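Local coordinates for segregation and condensation protein B (Chlorobium tepidum TLS, PDB 1T6S), which probably takes part in chromosome segregation and condensation during cell division, as a winged-helix subunit of the bacterial SMC complex, at residues L25-L28 and S29-A33; H34-P38 and S39-E43; P86-Q89 and R90-S93. One frame throughout, in Å; residues are numbered along the deposited sequence.

Interaction 1: residues L25-L28 and S29-A33; sequences LQTL and SQITA
S29 turns its hydroxyl back along the helix onto L25, one turn earlier, and OG gives a hydrogen bond of 2.7 Å to L25 O. The same oxygen also accepts the ordinary helical bond from S29 N, and the two donors come to it from opposite faces of the carbonyl plane. With OG anti to the carbonyl carbon (chi1 -52°), the hydroxyl hangs beside its own backbone N, within range of the preceding turn. There it also meets the leucine side chain, whose CD1 lies 3.7 Å from S29 OG.

T32 makes the same pair of bonds to L28 O from a different rotamer, with OG1 between its backbone N and carbonyl carbon (chi1 63°): T32 OG1 donates to L28 O over 2.7 Å while T32 N reaches that oxygen from the other face, at 3.2 Å. A small hydroxyl residue suits both places, because its polar end finds a partner within the helix itself. On another side of the helix T27 and I31 run side by side in the same direction, methyl against methyl, with T27 CG2 3.8 Å from I31 CD1. L28 and I31 lean on L15 of helix 2-18, which covers this flank; L28 also touches L41, on which L25 packs together with F36.

Serine and threonine hydroxyls bonded to the carbonyl four residues back are typical of α-helices, here the short helix 25-31 of a winged helix-turn-helix domain.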
ATOM      1  N   LEU A  25     -25.403   0.837  16.240  1.00 27.01           N
ATOM      2  CA  LEU A  25     -26.612   0.486  16.969  1.00 28.53           C
ATOM      3  C   LEU A  25     -27.185  -0.870  16.526  1.00 27.28           C
ATOM      4  O   LEU A  25     -27.672  -1.645  17.350  1.00 27.34           O
ATOM      5  CB  LEU A  25     -27.671   1.576  16.746  1.00 36.31           C
ATOM      6  CG  LEU A  25     -29.124   1.194  17.078  1.00 38.63           C
ATOM      7  CD1 LEU A  25     -29.381   1.395  18.553  1.00 36.27           C
ATOM      8  CD2 LEU A  25     -30.096   2.048  16.255  1.00 42.45           C
ATOM      9  N   GLN A  26     -27.163  -1.145  15.223  1.00 30.17           N
ATOM     10  CA  GLN A  26     -27.698  -2.410  14.713  1.00 30.28           C
ATOM     11  C   GLN A  26     -26.954  -3.624  15.272  1.00 32.12           C
ATOM     12  O   GLN A  26     -27.565  -4.592  15.720  1.00 33.36           O
ATOM     13  CB  GLN A  26     -27.637  -2.445  13.176  1.00 30.47           C
ATOM     14  CG  GLN A  26     -28.643  -1.514  12.480  1.00 28.98           C
ATOM     15  CD  GLN A  26     -28.205  -0.054  12.449  1.00 30.42           C
ATOM     16  OE1 GLN A  26     -28.930   0.806  11.947  1.00 32.95           O
ATOM     17  NE2 GLN A  26     -27.025   0.228  12.970  1.00 26.90           N
ATOM     18  N   THR A  27     -25.630  -3.562  15.235  1.00 30.43           N
ATOM     19  CA  THR A  27     -24.804  -4.648  15.727  1.00 31.35           C
ATOM     20  C   THR A  27     -24.931  -4.830  17.240  1.00 31.08           C
ATOM     21  O   THR A  27     -25.105  -5.950  17.728  1.00 28.54           O
ATOM     22  CB  THR A  27     -23.331  -4.411  15.351  1.00 32.39           C
ATOM     23  OG1 THR A  27     -23.237  -4.236  13.935  1.00 33.13           O
ATOM     24  CG2 THR A  27     -22.457  -5.586  15.779  1.00 32.07           C
ATOM     25  N   LEU A  28     -24.846  -3.735  17.986  1.00 31.00           N
ATOM     26  CA  LEU A  28     -24.973  -3.823  19.435  1.00 31.59           C
ATOM     27  C   LEU A  28     -26.337  -4.364  19.891  1.00 30.77           C
ATOM     28  O   LEU A  28     -26.406  -5.109  20.871  1.00 33.32           O
ATOM     29  CB  LEU A  28     -24.697  -2.454  20.088  1.00 29.66           C
ATOM     30  CG  LEU A  28     -23.230  -1.990  19.981  1.00 29.11           C
ATOM     31  CD1 LEU A  28     -23.071  -0.550  20.478  1.00 30.87           C
ATOM     32  CD2 LEU A  28     -22.331  -2.946  20.780  1.00 29.74           C
ATOM     33  N   SER A  29     -27.419  -3.997  19.203  1.00 27.50           N
ATOM     34  CA  SER A  29     -28.752  -4.484  19.584  1.00 28.57           C
ATOM     35  C   SER A  29     -28.922  -5.977  19.240  1.00 27.94           C
ATOM     36  O   SER A  29     -29.566  -6.719  19.981  1.00 27.99           O
ATOM     37  CB  SER A  29     -29.857  -3.687  18.867  1.00 32.82           C
ATOM     38  OG  SER A  29     -29.686  -2.288  19.055  1.00 36.50           O
ATOM     39  N   GLN A  30     -28.348  -6.412  18.123  1.00 30.46           N
ATOM     40  CA  GLN A  30     -28.469  -7.816  17.723  1.00 33.75           C
ATOM     41  C   GLN A  30     -27.723  -8.737  18.671  1.00 34.43           C
ATOM     42  O   GLN A  30     -28.232  -9.786  19.056  1.00 36.54           O
ATOM     43  CB  GLN A  30     -27.932  -8.040  16.298  1.00 54.89           C
ATOM     44  CG  GLN A  30     -27.950  -9.517  15.862  1.00 62.54           C
ATOM     45  CD  GLN A  30     -27.137  -9.800  14.606  1.00 65.39           C
ATOM     46  OE1 GLN A  30     -26.023  -9.297  14.450  1.00 68.93           O
ATOM     47  NE2 GLN A  30     -27.687 -10.622  13.711  1.00 65.46           N
ATOM     48  N   ILE A  31     -26.512  -8.351  19.057  1.00 36.87           N
ATOM     49  CA  ILE A  31     -25.718  -9.205  19.937  1.00 36.84           C
ATOM     50  C   ILE A  31     -26.211  -9.246  21.389  1.00 36.97           C
ATOM     51  O   ILE A  31     -26.198 -10.300  22.021  1.00 38.27           O
ATOM     52  CB  ILE A  31     -24.218  -8.801  19.891  1.00 30.55           C
ATOM     53  CG1 ILE A  31     -23.692  -8.953  18.451  1.00 31.91           C
ATOM     54  CG2 ILE A  31     -23.412  -9.675  20.854  1.00 30.29           C
ATOM     55  CD1 ILE A  31     -22.241  -8.488  18.226  1.00 28.64           C
ATOM     56  N   THR A  32     -26.663  -8.112  21.910  1.00 31.82           N
ATOM     57  CA  THR A  32     -27.156  -8.064  23.283  1.00 30.97           C
ATOM     58  C   THR A  32     -28.629  -8.471  23.345  1.00 31.38           C
ATOM     59  O   THR A  32     -29.228  -8.524  24.420  1.00 32.29           O
ATOM     60  CB  THR A  32     -26.986  -6.631  23.880  1.00 32.34           C
ATOM     61  OG1 THR A  32     -27.775  -5.696  23.135  1.00 30.09           O
ATOM     62  CG2 THR A  32     -25.527  -6.196  23.808  1.00 31.17           C
ATOM     63  N   ALA A  33     -29.204  -8.771  22.182  1.00 37.52           N
ATOM     64  CA  ALA A  33     -30.605  -9.154  22.091  1.00 39.04           C
ATOM     65  C   ALA A  33     -31.475  -8.120  22.812  1.00 40.25           C
ATOM     66  O   ALA A  33     -32.455  -8.479  23.471  1.00 40.91           O
ATOM     67  CB  ALA A  33     -30.819 -10.557  22.706  1.00 41.80           C
TER

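Interaction 2: residues H34-P38 and S39-E43; sequences HKFTP and SELQE. With NO3 (nitrate ion), chain H.
F36 lies with its ring between two neighbours: H34 CD2 sits over the centre of one face, 3.3 Å above the plane, and L41 CG covers the opposite face, offset toward the rim. The ring also touches the aliphatic part of E40, whose CG is 3.7 Å from F36 CD2. L8 and L12 of helix 2-18 join F36 in this apolar cluster, a fitting place for a large flat side chain.

The extended E40 side chain, CG anti to the backbone N, runs back past the ring to H34. The imidazole offers NE2 at its edge, and NE2 donates to E40 OE2 at 2.8 Å with an N-H...O angle of 160°. The donor stands above the carboxylate plane, and the ring and carboxylate planes are turned 68° apart. E40 OE1 takes a weak bond from T37 N, 3.4 Å long; a water within hydrogen-bonding distance of E40 OE1 and K35 O shares its protons among several acceptors.

In return T37 OG1 accepts from E40 N at 2.9 Å, completing a capping box at the start of helix 38-55. Threonine suits this N-cap, since its hydroxyl serves the first turn, and proline suits the next position, where an N-H would have no earlier carbonyl to bond. An alanine in place of E40 would probably leave H34 NE2 without its carboxylate and the box without its return bond, so that the imidazole could turn more freely.

Farther along, Q42 NE2 donates to D46 OD1 and, at 3.2 Å, to O3 of a nitrate, probably from the crystallisation liquor and also held by A63 N; Q42 OE1 is bonded to Y68 OH. Although another nitrate lies about 3 Å from the E40 side chain, the N-H donors gathered round the carboxylate may stabilise its negative charge.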
ATOM      1  N   HIS A  34     -31.097  -6.847  22.690  1.00 33.68           N
ATOM      2  CA  HIS A  34     -31.837  -5.726  23.291  1.00 35.20           C
ATOM      3  C   HIS A  34     -32.219  -4.732  22.191  1.00 34.51           C
ATOM      4  O   HIS A  34     -31.352  -4.278  21.443  1.00 32.24           O
ATOM      5  CB  HIS A  34     -30.983  -4.988  24.337  1.00 42.61           C
ATOM      6  CG  HIS A  34     -31.730  -3.923  25.085  1.00 45.62           C
ATOM      7  ND1 HIS A  34     -32.636  -4.209  26.085  1.00 46.76           N
ATOM      8  CD2 HIS A  34     -31.731  -2.572  24.956  1.00 45.55           C
ATOM      9  CE1 HIS A  34     -33.163  -3.084  26.537  1.00 45.18           C
ATOM     10  NE2 HIS A  34     -32.630  -2.078  25.868  1.00 46.09           N
ATOM     11  N   LYS A  35     -33.509  -4.401  22.105  1.00 36.86           N
ATOM     12  CA  LYS A  35     -34.007  -3.464  21.099  1.00 37.87           C
ATOM     13  C   LYS A  35     -33.735  -2.002  21.454  1.00 39.35           C
ATOM     14  O   LYS A  35     -34.657  -1.232  21.747  1.00 38.44           O
ATOM     15  CB  LYS A  35     -35.515  -3.652  20.881  1.00 44.05           C
ATOM     16  CG  LYS A  35     -35.918  -4.978  20.242  1.00 45.59           C
ATOM     17  CD  LYS A  35     -37.438  -5.100  20.165  1.00 49.46           C
ATOM     18  CE  LYS A  35     -37.874  -6.345  19.389  1.00 53.06           C
ATOM     19  NZ  LYS A  35     -37.203  -7.573  19.898  1.00 55.14           N
ATOM     20  N   PHE A  36     -32.461  -1.635  21.417  1.00 38.87           N
ATOM     21  CA  PHE A  36     -32.017  -0.278  21.709  1.00 39.93           C
ATOM     22  C   PHE A  36     -32.576   0.788  20.796  1.00 40.02           C
ATOM     23  O   PHE A  36     -32.602   0.612  19.584  1.00 41.08           O
ATOM     24  CB  PHE A  36     -30.500  -0.176  21.586  1.00 36.88           C
ATOM     25  CG  PHE A  36     -29.763  -0.523  22.829  1.00 39.05           C
ATOM     26  CD1 PHE A  36     -29.055  -1.724  22.927  1.00 37.06           C
ATOM     27  CD2 PHE A  36     -29.743   0.365  23.898  1.00 35.37           C
ATOM     28  CE1 PHE A  36     -28.335  -2.022  24.071  1.00 37.09           C
ATOM     29  CE2 PHE A  36     -29.025   0.072  25.046  1.00 37.68           C
ATOM     30  CZ  PHE A  36     -28.316  -1.125  25.136  1.00 36.11           C
ATOM     31  N   THR A  37     -33.005   1.902  21.386  1.00 39.38           N
ATOM     32  CA  THR A  37     -33.465   3.043  20.604  1.00 39.82           C
ATOM     33  C   THR A  37     -32.166   3.861  20.447  1.00 40.67           C
ATOM     34  O   THR A  37     -31.249   3.735  21.262  1.00 39.57           O
ATOM     35  CB  THR A  37     -34.585   3.883  21.358  1.00 42.72           C
ATOM     36  OG1 THR A  37     -34.041   4.516  22.524  1.00 38.05           O
ATOM     37  CG2 THR A  37     -35.741   2.954  21.806  1.00 42.89           C
ATOM     38  N   PRO A  38     -32.055   4.675  19.386  1.00 45.47           N
ATOM     39  CA  PRO A  38     -30.834   5.470  19.205  1.00 44.96           C
ATOM     40  C   PRO A  38     -30.543   6.377  20.393  1.00 45.28           C
ATOM     41  O   PRO A  38     -29.383   6.645  20.728  1.00 42.95           O
ATOM     42  CB  PRO A  38     -31.095   6.238  17.905  1.00 51.22           C
ATOM     43  CG  PRO A  38     -32.582   6.172  17.724  1.00 52.86           C
ATOM     44  CD  PRO A  38     -32.962   4.827  18.237  1.00 52.24           C
ATOM     45  N   SER A  39     -31.603   6.824  21.051  1.00 38.99           N
ATOM     46  CA  SER A  39     -31.459   7.686  22.197  1.00 39.75           C
ATOM     47  C   SER A  39     -31.055   6.874  23.430  1.00 38.77           C
ATOM     48  O   SER A  39     -30.206   7.300  24.222  1.00 36.68           O
ATOM     49  CB  SER A  39     -32.777   8.418  22.448  1.00 60.10           C
ATOM     50  OG  SER A  39     -32.578   9.441  23.395  1.00 64.02           O
ATOM     51  N   GLU A  40     -31.662   5.702  23.590  1.00 35.14           N
ATOM     52  CA  GLU A  40     -31.344   4.833  24.721  1.00 34.38           C
ATOM     53  C   GLU A  40     -29.886   4.379  24.664  1.00 33.04           C
ATOM     54  O   GLU A  40     -29.210   4.337  25.688  1.00 31.45           O
ATOM     55  CB  GLU A  40     -32.282   3.609  24.748  1.00 38.64           C
ATOM     56  CG  GLU A  40     -31.951   2.576  25.837  1.00 42.24           C
ATOM     57  CD  GLU A  40     -32.798   1.308  25.755  1.00 43.55           C
ATOM     58  OE1 GLU A  40     -33.350   1.010  24.674  1.00 45.99           O
ATOM     59  OE2 GLU A  40     -32.905   0.590  26.775  1.00 47.03           O
ATOM     60  N   LEU A  41     -29.388   4.073  23.464  1.00 34.94           N
ATOM     61  CA  LEU A  41     -28.004   3.612  23.321  1.00 33.22           C
ATOM     62  C   LEU A  41     -27.009   4.699  23.698  1.00 31.80           C
ATOM     63  O   LEU A  41     -26.010   4.442  24.373  1.00 30.00           O
ATOM     64  CB  LEU A  41     -27.724   3.164  21.885  1.00 42.55           C
ATOM     65  CG  LEU A  41     -26.755   1.992  21.663  1.00 43.26           C
ATOM     66  CD1 LEU A  41     -26.054   2.165  20.327  1.00 41.37           C
ATOM     67  CD2 LEU A  41     -25.733   1.890  22.783  1.00 43.16           C
ATOM     68  N   GLN A  42     -27.270   5.915  23.241  1.00 33.30           N
ATOM     69  CA  GLN A  42     -26.379   7.029  23.539  1.00 33.62           C
ATOM     70  C   GLN A  42     -26.353   7.316  25.035  1.00 33.48           C
ATOM     71  O   GLN A  42     -25.318   7.701  25.582  1.00 33.25           O
ATOM     72  CB  GLN A  42     -26.826   8.279  22.778  1.00 33.60           C
ATOM     73  CG  GLN A  42     -25.905   9.466  22.988  1.00 33.31           C
ATOM     74  CD  GLN A  42     -24.467   9.149  22.590  1.00 33.17           C
ATOM     75  OE1 GLN A  42     -24.180   8.834  21.431  1.00 34.00           O
ATOM     76  NE2 GLN A  42     -23.559   9.226  23.558  1.00 31.91           N
ATOM     77  N   GLU A  43     -27.506   7.129  25.683  1.00 34.73           N
ATOM     78  CA  GLU A  43     -27.664   7.349  27.127  1.00 34.46           C
ATOM     79  C   GLU A  43     -26.854   6.318  27.911  1.00 33.12           C
ATOM     80  O   GLU A  43     -26.313   6.621  28.972  1.00 30.65           O
ATOM     81  CB  GLU A  43     -29.149   7.243  27.496  1.00 49.29           C
ATOM     82  CG  GLU A  43     -29.607   8.114  28.648  1.00 55.17           C
ATOM     83  CD  GLU A  43     -31.136   8.309  28.673  1.00 58.30           C
ATOM     84  OE1 GLU A  43     -31.876   7.311  28.907  1.00 58.73           O
ATOM     85  OE2 GLU A  43     -31.593   9.464  28.452  1.00 59.29           O
TER
HETATM   86  N   NO3 H 407     -20.343  10.100  22.498  1.00 47.71           N
HETATM   87  O1  NO3 H 407     -20.835  10.903  23.306  1.00 49.59           O
HETATM   88  O2  NO3 H 407     -19.731  10.567  21.577  1.00 48.14           O
HETATM   89  O3  NO3 H 407     -20.524   8.926  22.706  1.00 43.34           O
HETATM   90  O   HOH W   1     -35.671  -0.373  24.181  1.00 45.21           O

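Interaction 3: residues P86-Q89 and R90-S93; sequences PVIQ and RRLS. With NO3 (nitrate ion), chain I; NO3 (nitrate ion), chain F.
The carbonyls of P86 to Q89 accept in regular i to i+4 bonds from the N-H groups of R90 to S93, the last of them, S93 N to Q89 O, measuring 3.0 Å and bending little (172°). Over this first turn R90 folds back, its chain bent at chi3 (55°), and lays its guanidinium obliquely across V87, NH1 coming within 3.6 Å of V87 CG2. R91 runs beside I88 in the same direction, and its NH1 lies 3.7 Å from I88 CD1. Arginine fits both positions because its aliphatic shaft can follow the helix; the charged end of R91 reaches outward, whereas R90 is buried against the second subunit.

P86 is the N-cap of helix 87-106, but has no side-chain acceptor to cap the first turn. Instead V87 N donates to O2 of a nitrate, probably from the crystallisation liquor, at 2.8 Å; that O2 lies near the edge of the R90 guanidinium, though no bond to it is evident.

A second nitrate is held on another side of the helix by Q89 and S93. The extended glutamine sends NE2 to nitrate O2 at 2.9 Å and to O1 at 3.1 Å; S93 OG donates to that same O1 at 2.8 Å. With L84 O as a further acceptor, NE2 spreads its two hydrogens over three oxygens. In the neighbouring subunit, W105 O accepts from R90 NE, the W105 ring makes a cation-pi contact with the guanidinium, and L157 and L162 pack on Q89 and S93.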
ATOM      1  N   PRO A  86       6.181   6.750  15.624  1.00 35.43           N
ATOM      2  CA  PRO A  86       7.453   7.387  15.978  1.00 37.32           C
ATOM      3  C   PRO A  86       8.086   7.994  14.709  1.00 38.38           C
ATOM      4  O   PRO A  86       7.788   7.544  13.604  1.00 36.18           O
ATOM      5  CB  PRO A  86       8.262   6.230  16.565  1.00 38.05           C
ATOM      6  CG  PRO A  86       7.743   5.044  15.818  1.00 37.38           C
ATOM      7  CD  PRO A  86       6.254   5.293  15.794  1.00 37.32           C
ATOM      8  N   VAL A  87       8.943   9.006  14.880  1.00 38.92           N
ATOM      9  CA  VAL A  87       9.595   9.708  13.763  1.00 41.21           C
ATOM     10  C   VAL A  87      10.249   8.831  12.693  1.00 41.17           C
ATOM     11  O   VAL A  87      10.003   9.013  11.497  1.00 41.18           O
ATOM     12  CB  VAL A  87      10.693  10.690  14.256  1.00 53.75           C
ATOM     13  CG1 VAL A  87      11.042  11.683  13.138  1.00 52.32           C
ATOM     14  CG2 VAL A  87      10.232  11.419  15.500  1.00 55.80           C
ATOM     15  N   ILE A  88      11.091   7.893  13.121  1.00 38.81           N
ATOM     16  CA  ILE A  88      11.794   7.008  12.193  1.00 38.90           C
ATOM     17  C   ILE A  88      10.825   6.196  11.355  1.00 39.06           C
ATOM     18  O   ILE A  88      11.023   6.012  10.147  1.00 36.27           O
ATOM     19  CB  ILE A  88      12.733   6.020  12.931  1.00 59.32           C
ATOM     20  CG1 ILE A  88      13.646   6.784  13.894  1.00 61.83           C
ATOM     21  CG2 ILE A  88      13.576   5.237  11.928  1.00 59.30           C
ATOM     22  CD1 ILE A  88      14.398   7.921  13.255  1.00 63.59           C
ATOM     23  N   GLN A  89       9.782   5.690  12.001  1.00 38.57           N
ATOM     24  CA  GLN A  89       8.775   4.911  11.298  1.00 37.47           C
ATOM     25  C   GLN A  89       8.093   5.814  10.267  1.00 36.90           C
ATOM     26  O   GLN A  89       7.845   5.397   9.140  1.00 34.85           O
ATOM     27  CB  GLN A  89       7.744   4.367  12.294  1.00 40.06           C
ATOM     28  CG  GLN A  89       6.628   3.553  11.677  1.00 38.58           C
ATOM     29  CD  GLN A  89       5.536   3.254  12.688  1.00 41.62           C
ATOM     30  OE1 GLN A  89       5.765   2.537  13.670  1.00 41.94           O
ATOM     31  NE2 GLN A  89       4.342   3.816  12.461  1.00 39.24           N
ATOM     32  N   ARG A  90       7.816   7.060  10.653  1.00 33.83           N
ATOM     33  CA  ARG A  90       7.157   8.003   9.751  1.00 34.51           C
ATOM     34  C   ARG A  90       8.033   8.307   8.527  1.00 33.16           C
ATOM     35  O   ARG A  90       7.528   8.417   7.415  1.00 30.60           O
ATOM     36  CB  ARG A  90       6.810   9.297  10.504  1.00 42.34           C
ATOM     37  CG  ARG A  90       5.563   9.184  11.386  1.00 46.37           C
ATOM     38  CD  ARG A  90       5.644  10.134  12.560  1.00 50.21           C
ATOM     39  NE  ARG A  90       5.860  11.504  12.130  1.00 55.26           N
ATOM     40  CZ  ARG A  90       6.529  12.414  12.829  1.00 56.72           C
ATOM     41  NH1 ARG A  90       7.056  12.093  14.004  1.00 57.33           N
ATOM     42  NH2 ARG A  90       6.664  13.651  12.353  1.00 57.79           N
ATOM     43  N   ARG A  91       9.340   8.450   8.745  1.00 35.06           N
ATOM     44  CA  ARG A  91      10.296   8.707   7.666  1.00 36.47           C
ATOM     45  C   ARG A  91      10.282   7.560   6.654  1.00 35.02           C
ATOM     46  O   ARG A  91      10.195   7.788   5.447  1.00 35.02           O
ATOM     47  CB  ARG A  91      11.711   8.879   8.237  1.00 62.41           C
ATOM     48  CG  ARG A  91      11.931  10.194   9.004  1.00 68.24           C
ATOM     49  CD  ARG A  91      13.258  10.189   9.792  1.00 73.95           C
ATOM     50  NE  ARG A  91      14.437  10.115   8.935  1.00 80.26           N
ATOM     51  CZ  ARG A  91      15.691  10.045   9.379  1.00 83.06           C
ATOM     52  NH1 ARG A  91      15.930  10.035  10.684  1.00 85.42           N
ATOM     53  NH2 ARG A  91      16.705   9.993   8.518  1.00 83.36           N
ATOM     54  N   LEU A  92      10.366   6.324   7.143  1.00 33.37           N
ATOM     55  CA  LEU A  92      10.332   5.159   6.251  1.00 32.85           C
ATOM     56  C   LEU A  92       9.021   5.139   5.468  1.00 30.62           C
ATOM     57  O   LEU A  92       9.018   5.011   4.239  1.00 30.78           O
ATOM     58  CB  LEU A  92      10.474   3.864   7.055  1.00 41.00           C
ATOM     59  CG  LEU A  92      11.835   3.693   7.756  1.00 45.62           C
ATOM     60  CD1 LEU A  92      11.726   2.610   8.835  1.00 46.65           C
ATOM     61  CD2 LEU A  92      12.916   3.327   6.731  1.00 46.13           C
ATOM     62  N   SER A  93       7.906   5.258   6.182  1.00 27.68           N
ATOM     63  CA  SER A  93       6.595   5.278   5.543  1.00 28.49           C
ATOM     64  C   SER A  93       6.458   6.381   4.483  1.00 28.52           C
ATOM     65  O   SER A  93       6.031   6.124   3.355  1.00 28.44           O
ATOM     66  CB  SER A  93       5.494   5.466   6.591  1.00 30.94           C
ATOM     67  OG  SER A  93       5.343   4.304   7.389  1.00 33.88           O
TER
HETATM   68  N   NO3 I 408       3.393   5.651   9.892  1.00 39.44           N
HETATM   69  O1  NO3 I 408       4.622   5.438   9.882  1.00 37.82           O
HETATM   70  O2  NO3 I 408       2.865   5.765  10.972  1.00 41.59           O
HETATM   71  O3  NO3 I 408       2.818   5.727   8.823  1.00 34.89           O
HETATM   72  N   NO3 F 405       9.473   9.906  18.372  1.00 69.81           N
HETATM   73  O1  NO3 F 405       9.324  10.792  19.251  1.00 69.82           O
HETATM   74  O2  NO3 F 405       8.662   9.859  17.504  1.00 70.31           O
HETATM   75  O3  NO3 F 405      10.425   9.165  18.469  1.00 69.50           O

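In the fold
Interactions 1 and 2 are consecutive and touch, their centres 10 Å apart: S29 O probably accepts a hydrogen bond from H34 N at 3.1 Å, S29 OG meets F36 CB at 3.4 Å, and L25 CA packs on L41 CD1. Together they join helix 25-31 to helix 38-55, with helix 2-18 beneath both. Interaction 3 stands apart, its centre about 39 Å from interaction 1 and about 42 Å from interaction 2, across the chain's centre and at the start of helix 87-106. There the second subunit makes contact, whereas neither of the first two interactions is touched by it. Nitrates, probably from the crystallisation liquor, lie beside all three interactions.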